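Local atomic coordinates of EAL/GGDEF domain protein (Methylococcus capsulatus, PDB entry 3ICL), a protein that belongs to the GGDEF domain family, folded as a mixed beta sheet packed with helices, and carries an engineered variant of the family's signature sequence in a beta hairpin. Residues Gly79-Ile84 with Thr144-Ala149; His50-Arg55 with Phe110-Gln115. The protein carries 1 engineered substitution. All blocks are in the same frame, centred on the assembly; numbering follows the deposited sequence.

Contact 1: Gly79-Ile84 with Thr144-Ala149; sequences GDKFTI and TAMYHA. Engineered in segment 79-84: Lys81 (natural residue Glu). With SO4 (sulfate ion), chain C.
Sulfate O1 is held by both sides of the contact at once: Tyr147 OH donates to it from the helix at 2.6 Å, and Lys81 NZ donates from the strand at 2.8 Å. O1 lies in the plane of the phenol ring, at its hydroxyl end. A second, weak bond runs from Lys81 NZ to sulfate O2 at 3.2 Å. The same ammonium forms a salt bridge with the preceding residue, Lys81 NZ to Asp80 OD1 at 2.7 Å, meeting the oxygen nearly along its C-O bond. Bends at chi2 and chi3 (74° and 68°) fold the lysine chain back toward the preceding turn and bring NZ beside Asp80 and the anion. Lys81 is an engineered residue, glutamate in the natural sequence; it occupies the fourth position of the GGDEF signature, which turns from strand 73-77 into strand 81-86.

Beneath the polar layer, selenomethionine Met146 reaches from the helix and crosses the lysine chain at about a right angle. Its CE and SE each stand 3.9 Å from Lys81 CG, and CE also sits over the centre of the Tyr147 ring, 3.5 Å above its plane. Phe35 and Asp37 of strand 32-38 touch Met146 as well. Lys150, one helical turn along from Met146, gives the sulfate a further hydrogen bond through NZ.

With little direct packing between strand and helix, much of the link passes through the anion, which probably came from the crystallisation liquor. In this variant two lysines, one of them engineered, and a phenol hydroxyl converge on the sulfate, a grouping that would favour an anion.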
loop_
_atom_site.group_PDB
_atom_site.type_symbol
_atom_site.label_atom_id
_atom_site.label_comp_id
_atom_site.label_asym_id
_atom_site.label_seq_id
_atom_site.Cartn_x
_atom_site.Cartn_y
_atom_site.Cartn_z
ATOM N N GLY A 79 10.658 -0.069 5.830
ATOM C CA GLY A 79 10.503 -1.246 6.665
ATOM C C GLY A 79 9.116 -1.864 6.704
ATOM O O GLY A 79 8.934 -3.006 6.270
ATOM N N ASP A 80 8.134 -1.120 7.210
ATOM C CA ASP A 80 6.784 -1.654 7.316
ATOM C C ASP A 80 5.677 -0.921 6.553
ATOM O O ASP A 80 4.512 -0.987 6.939
ATOM C CB ASP A 80 6.397 -1.780 8.795
ATOM C CG ASP A 80 6.395 -0.451 9.517
ATOM O OD1 ASP A 80 6.734 0.575 8.890
ATOM O OD2 ASP A 80 6.055 -0.431 10.718
ATOM N N LYS A 81 6.036 -0.229 5.475
ATOM C CA LYS A 81 5.049 0.460 4.649
ATOM C C LYS A 81 5.115 -0.151 3.253
ATOM O O LYS A 81 6.099 -0.795 2.893
ATOM C CB LYS A 81 5.334 1.959 4.561
ATOM C CG LYS A 81 4.621 2.815 5.599
ATOM C CD LYS A 81 5.233 2.682 6.983
ATOM C CE LYS A 81 6.622 3.293 7.034
ATOM N NZ LYS A 81 7.203 3.191 8.395
ATOM N N PHE A 82 4.057 0.041 2.479
ATOM C CA PHE A 82 3.995 -0.485 1.120
ATOM C C PHE A 82 3.436 0.584 0.184
ATOM O O PHE A 82 2.459 1.260 0.517
ATOM C CB PHE A 82 3.085 -1.719 1.066
ATOM C CG PHE A 82 3.612 -2.905 1.825
ATOM C CD1 PHE A 82 4.474 -3.811 1.218
ATOM C CD2 PHE A 82 3.246 -3.116 3.151
ATOM C CE1 PHE A 82 4.967 -4.910 1.921
ATOM C CE2 PHE A 82 3.734 -4.215 3.860
ATOM C CZ PHE A 82 4.595 -5.109 3.243
ATOM N N THR A 83 4.069 0.756 -0.971
ATOM C CA THR A 83 3.574 1.714 -1.953
ATOM C C THR A 83 2.874 0.876 -3.005
ATOM O O THR A 83 3.457 -0.043 -3.579
ATOM C CB THR A 83 4.694 2.527 -2.615
ATOM O OG1 THR A 83 5.713 1.642 -3.083
ATOM C CG2 THR A 83 5.277 3.537 -1.619
ATOM N N ILE A 84 1.615 1.199 -3.242
ATOM C CA ILE A 84 0.794 0.462 -4.184
ATOM C C ILE A 84 0.400 1.315 -5.384
ATOM O O ILE A 84 -0.252 2.347 -5.243
ATOM C CB ILE A 84 -0.461 -0.046 -3.447
ATOM C CG1 ILE A 84 -0.015 -0.976 -2.316
ATOM C CG2 ILE A 84 -1.419 -0.718 -4.416
ATOM C CD1 ILE A 84 -0.987 -1.063 -1.159
ATOM N N THR A 144 1.212 11.587 3.130
ATOM C CA THR A 144 0.604 12.526 4.063
ATOM C C THR A 144 -0.811 12.079 4.418
ATOM O O THR A 144 -1.213 12.133 5.582
ATOM C CB THR A 144 0.550 13.948 3.467
ATOM O OG1 THR A 144 1.885 14.421 3.242
ATOM C CG2 THR A 144 -0.166 14.897 4.414
ATOM N N ALA A 145 -1.572 11.642 3.418
ATOM C CA ALA A 145 -2.937 11.177 3.660
ATOM C C ALA A 145 -2.892 9.957 4.582
ATOM O O ALA A 145 -3.735 9.794 5.464
ATOM C CB ALA A 145 -3.604 10.812 2.342
HETATM N N MSE A 146 -1.894 9.106 4.371
HETATM C CA MSE A 146 -1.726 7.903 5.178
HETATM C C MSE A 146 -1.567 8.253 6.659
HETATM O O MSE A 146 -2.315 7.758 7.502
HETATM C CB MSE A 146 -0.495 7.133 4.702
HETATM C CG MSE A 146 -0.315 5.770 5.350
HETATM SE SE MSE A 146 1.425 5.010 4.934
HETATM C CE MSE A 146 2.451 5.956 6.295
ATOM N N TYR A 147 -0.589 9.101 6.973
ATOM C CA TYR A 147 -0.350 9.497 8.355
ATOM C C TYR A 147 -1.554 10.201 8.962
ATOM O O TYR A 147 -1.801 10.089 10.161
ATOM C CB TYR A 147 0.898 10.385 8.452
ATOM C CG TYR A 147 2.189 9.597 8.384
ATOM C CD1 TYR A 147 2.485 8.632 9.346
ATOM C CD2 TYR A 147 3.103 9.804 7.352
ATOM C CE1 TYR A 147 3.659 7.887 9.284
ATOM C CE2 TYR A 147 4.282 9.066 7.279
ATOM C CZ TYR A 147 4.550 8.108 8.249
ATOM O OH TYR A 147 5.701 7.362 8.175
ATOM N N HIS A 148 -2.306 10.929 8.143
ATOM C CA HIS A 148 -3.501 11.604 8.639
ATOM C C HIS A 148 -4.491 10.534 9.082
ATOM O O HIS A 148 -5.080 10.618 10.163
ATOM C CB HIS A 148 -4.126 12.471 7.541
ATOM C CG HIS A 148 -3.487 13.819 7.396
ATOM N ND1 HIS A 148 -3.672 14.615 6.286
ATOM C CD2 HIS A 148 -2.688 14.522 8.233
ATOM C CE1 HIS A 148 -3.013 15.750 6.444
ATOM N NE2 HIS A 148 -2.407 15.719 7.618
ATOM N N ALA A 149 -4.661 9.523 8.238
ATOM C CA ALA A 149 -5.565 8.423 8.533
ATOM C C ALA A 149 -5.131 7.748 9.831
ATOM O O ALA A 149 -5.928 7.575 10.748
ATOM C CB ALA A 149 -5.554 7.414 7.383
HETATM S S SO4 C . 5.756 4.825 11.117
HETATM O O1 SO4 C . 6.185 5.330 9.799
HETATM O O2 SO4 C . 6.679 3.757 11.552
HETATM O O3 SO4 C . 5.779 5.929 12.097
HETATM O O4 SO4 C . 4.388 4.276 11.019
#

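Contact 2: His50-Arg55 with Phe110-Gln115; sequences HLVGDR and FVFGAQ
The small beta hairpin of strands 110-112 and 115-117 lays Phe112, the last strand residue before its turn, against Val52 and Arg55 in the first turns of helix 50-67. A type II' turn closes the hairpin, with Gly113 at its positive-phi corner. Two backbone hydrogen bonds clasp it, Phe112 N to Gln115 O at 2.9 Å and Gln115 N to Phe112 O at 2.8 Å. The side chain of Phe112 has CG anti to its carbonyl carbon (chi1 -63°), and the ring extends toward the helix.

There two residues three positions apart, Val52 and Arg55, meet it from the same side of the ring plane. Val52 brings its CG1 branch in obliquely on the CD2 side of the ring, 3.8 Å from Phe112 CD2. This is an off-centre CH-pi contact, with CG1 4.3 Å from the ring centroid. Arg55 runs past the ring in the opposite direction, its aliphatic root touching first, CB to Phe112 CE1 at 3.8 Å. A bend at chi3 (62°) then carries the guanidinium past the CD1 rim, the two planes 71° apart. Phe112 CD1 stands over the centre of the guanidinium face, 3.8 Å from CZ of Arg55, while Arg55 NH2 lies at the ring edge, in its plane. The flat groups are steeply inclined to each other and not stacked.

Further along the same helix, Leu56 also packs on Phe112, and Ile117 of the partner strand touches it. Phe110 continues the seam on Leu56, Ala59 and Thr60, with a cation-pi contact to Arg63, so the hairpin lies along successive turns of helix 50-67.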
loop_
_atom_site.group_PDB
_atom_site.type_symbol
_atom_site.label_atom_id
_atom_site.label_comp_id
_atom_site.label_asym_id
_atom_site.label_seq_id
_atom_site.Cartn_x
_atom_site.Cartn_y
_atom_site.Cartn_z
ATOM N N HIS A 50 12.381 -10.721 14.728
ATOM C CA HIS A 50 12.439 -10.462 13.291
ATOM C C HIS A 50 12.120 -11.654 12.388
ATOM O O HIS A 50 11.754 -11.473 11.225
ATOM C CB HIS A 50 13.807 -9.876 12.925
ATOM C CG HIS A 50 14.137 -8.610 13.659
ATOM N ND1 HIS A 50 15.192 -7.796 13.303
ATOM C CD2 HIS A 50 13.562 -8.027 14.737
ATOM C CE1 HIS A 50 15.252 -6.768 14.130
ATOM N NE2 HIS A 50 14.274 -6.885 15.009
ATOM N N LEU A 51 12.265 -12.871 12.902
ATOM C CA LEU A 51 11.941 -14.041 12.097
ATOM C C LEU A 51 10.450 -13.999 11.775
ATOM O O LEU A 51 10.051 -14.127 10.619
ATOM C CB LEU A 51 12.279 -15.332 12.848
ATOM C CG LEU A 51 13.768 -15.659 12.973
ATOM C CD1 LEU A 51 13.965 -16.883 13.859
ATOM C CD2 LEU A 51 14.338 -15.899 11.589
ATOM N N VAL A 52 9.629 -13.815 12.804
ATOM C CA VAL A 52 8.183 -13.744 12.624
ATOM C C VAL A 52 7.833 -12.455 11.885
ATOM O O VAL A 52 6.947 -12.440 11.026
ATOM C CB VAL A 52 7.440 -13.764 13.987
ATOM C CG1 VAL A 52 5.956 -13.486 13.788
ATOM C CG2 VAL A 52 7.627 -15.117 14.651
ATOM N N GLY A 53 8.542 -11.383 12.225
ATOM C CA GLY A 53 8.308 -10.099 11.588
ATOM C C GLY A 53 8.467 -10.161 10.081
ATOM O O GLY A 53 7.629 -9.645 9.345
ATOM N N ASP A 54 9.540 -10.791 9.612
ATOM C CA ASP A 54 9.767 -10.900 8.176
ATOM C C ASP A 54 8.690 -11.751 7.531
ATOM O O ASP A 54 8.205 -11.431 6.444
ATOM C CB ASP A 54 11.143 -11.496 7.885
ATOM C CG ASP A 54 12.270 -10.585 8.318
ATOM O OD1 ASP A 54 12.020 -9.372 8.480
ATOM O OD2 ASP A 54 13.405 -11.076 8.481
ATOM N N ARG A 55 8.315 -12.836 8.202
ATOM C CA ARG A 55 7.274 -13.714 7.682
ATOM C C ARG A 55 5.970 -12.937 7.525
ATOM O O ARG A 55 5.267 -13.083 6.525
ATOM C CB ARG A 55 7.056 -14.907 8.617
ATOM C CG ARG A 55 8.226 -15.872 8.681
ATOM C CD ARG A 55 7.864 -17.094 9.500
ATOM N NE ARG A 55 6.754 -17.829 8.901
ATOM C CZ ARG A 55 6.130 -18.848 9.481
ATOM N NH1 ARG A 55 6.506 -19.260 10.685
ATOM N NH2 ARG A 55 5.128 -19.455 8.859
ATOM N N PHE A 110 -3.250 -13.601 10.841
ATOM C CA PHE A 110 -2.021 -14.164 10.294
ATOM C C PHE A 110 -1.613 -15.165 11.365
ATOM O O PHE A 110 -1.205 -14.777 12.458
ATOM C CB PHE A 110 -0.945 -13.087 10.158
ATOM C CG PHE A 110 -1.187 -12.123 9.031
ATOM C CD1 PHE A 110 -0.760 -12.420 7.738
ATOM C CD2 PHE A 110 -1.839 -10.917 9.260
ATOM C CE1 PHE A 110 -0.977 -11.526 6.690
ATOM C CE2 PHE A 110 -2.061 -10.013 8.216
ATOM C CZ PHE A 110 -1.628 -10.321 6.931
ATOM N N VAL A 111 -1.733 -16.452 11.071
ATOM C CA VAL A 111 -1.392 -17.447 12.076
ATOM C C VAL A 111 0.017 -18.006 11.936
ATOM O O VAL A 111 0.356 -18.622 10.931
ATOM C CB VAL A 111 -2.404 -18.618 12.064
ATOM C CG1 VAL A 111 -2.139 -19.543 13.243
ATOM C CG2 VAL A 111 -3.828 -18.075 12.126
ATOM N N PHE A 112 0.832 -17.767 12.955
ATOM C CA PHE A 112 2.203 -18.254 12.990
ATOM C C PHE A 112 2.257 -19.237 14.150
ATOM O O PHE A 112 2.254 -18.838 15.316
ATOM C CB PHE A 112 3.165 -17.083 13.207
ATOM C CG PHE A 112 3.135 -16.068 12.093
ATOM C CD1 PHE A 112 3.534 -16.419 10.806
ATOM C CD2 PHE A 112 2.687 -14.773 12.324
ATOM C CE1 PHE A 112 3.484 -15.495 9.763
ATOM C CE2 PHE A 112 2.634 -13.843 11.288
ATOM C CZ PHE A 112 3.034 -14.207 10.004
ATOM N N GLY A 113 2.289 -20.526 13.827
ATOM C CA GLY A 113 2.292 -21.531 14.867
ATOM C C GLY A 113 0.954 -21.423 15.574
ATOM O O GLY A 113 -0.091 -21.416 14.927
ATOM N N ALA A 114 0.979 -21.329 16.896
ATOM C CA ALA A 114 -0.248 -21.195 17.670
ATOM C C ALA A 114 -0.477 -19.724 18.014
ATOM O O ALA A 114 -1.340 -19.391 18.831
ATOM C CB ALA A 114 -0.152 -22.021 18.956
ATOM N N GLN A 115 0.300 -18.844 17.389
ATOM C CA GLN A 115 0.185 -17.417 17.653
ATOM C C GLN A 115 -0.632 -16.683 16.597
ATOM O O GLN A 115 -0.235 -16.590 15.435
ATOM C CB GLN A 115 1.579 -16.792 17.761
ATOM C CG GLN A 115 1.592 -15.365 18.289
ATOM C CD GLN A 115 0.759 -15.199 19.543
ATOM O OE1 GLN A 115 -0.461 -15.056 19.475
ATOM N NE2 GLN A 115 1.411 -15.228 20.697
#

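How the contacts relate
Contact 1 is partly buried, its centre about 7 Å from the centre of the chain, whereas contact 2 is a surface contact with its centre about 20 Å from that point; their centres are 22 Å apart and they do not touch. The first joins a strand of the five-stranded sheet to helix 135-152; the second joins the separate two-stranded hairpin to helix 50-67. That helix nevertheless connects the two regions, because Thr60, which touches Phe110 of the hairpin, also meets Phe82 of strand 81-86. The chemistry differs accordingly: a bound anion bridges residues 79-84 and 144-149, while 50-55 and 110-115 meet through one aromatic ring and the hydrocarbon and guanidinium surfaces beside it.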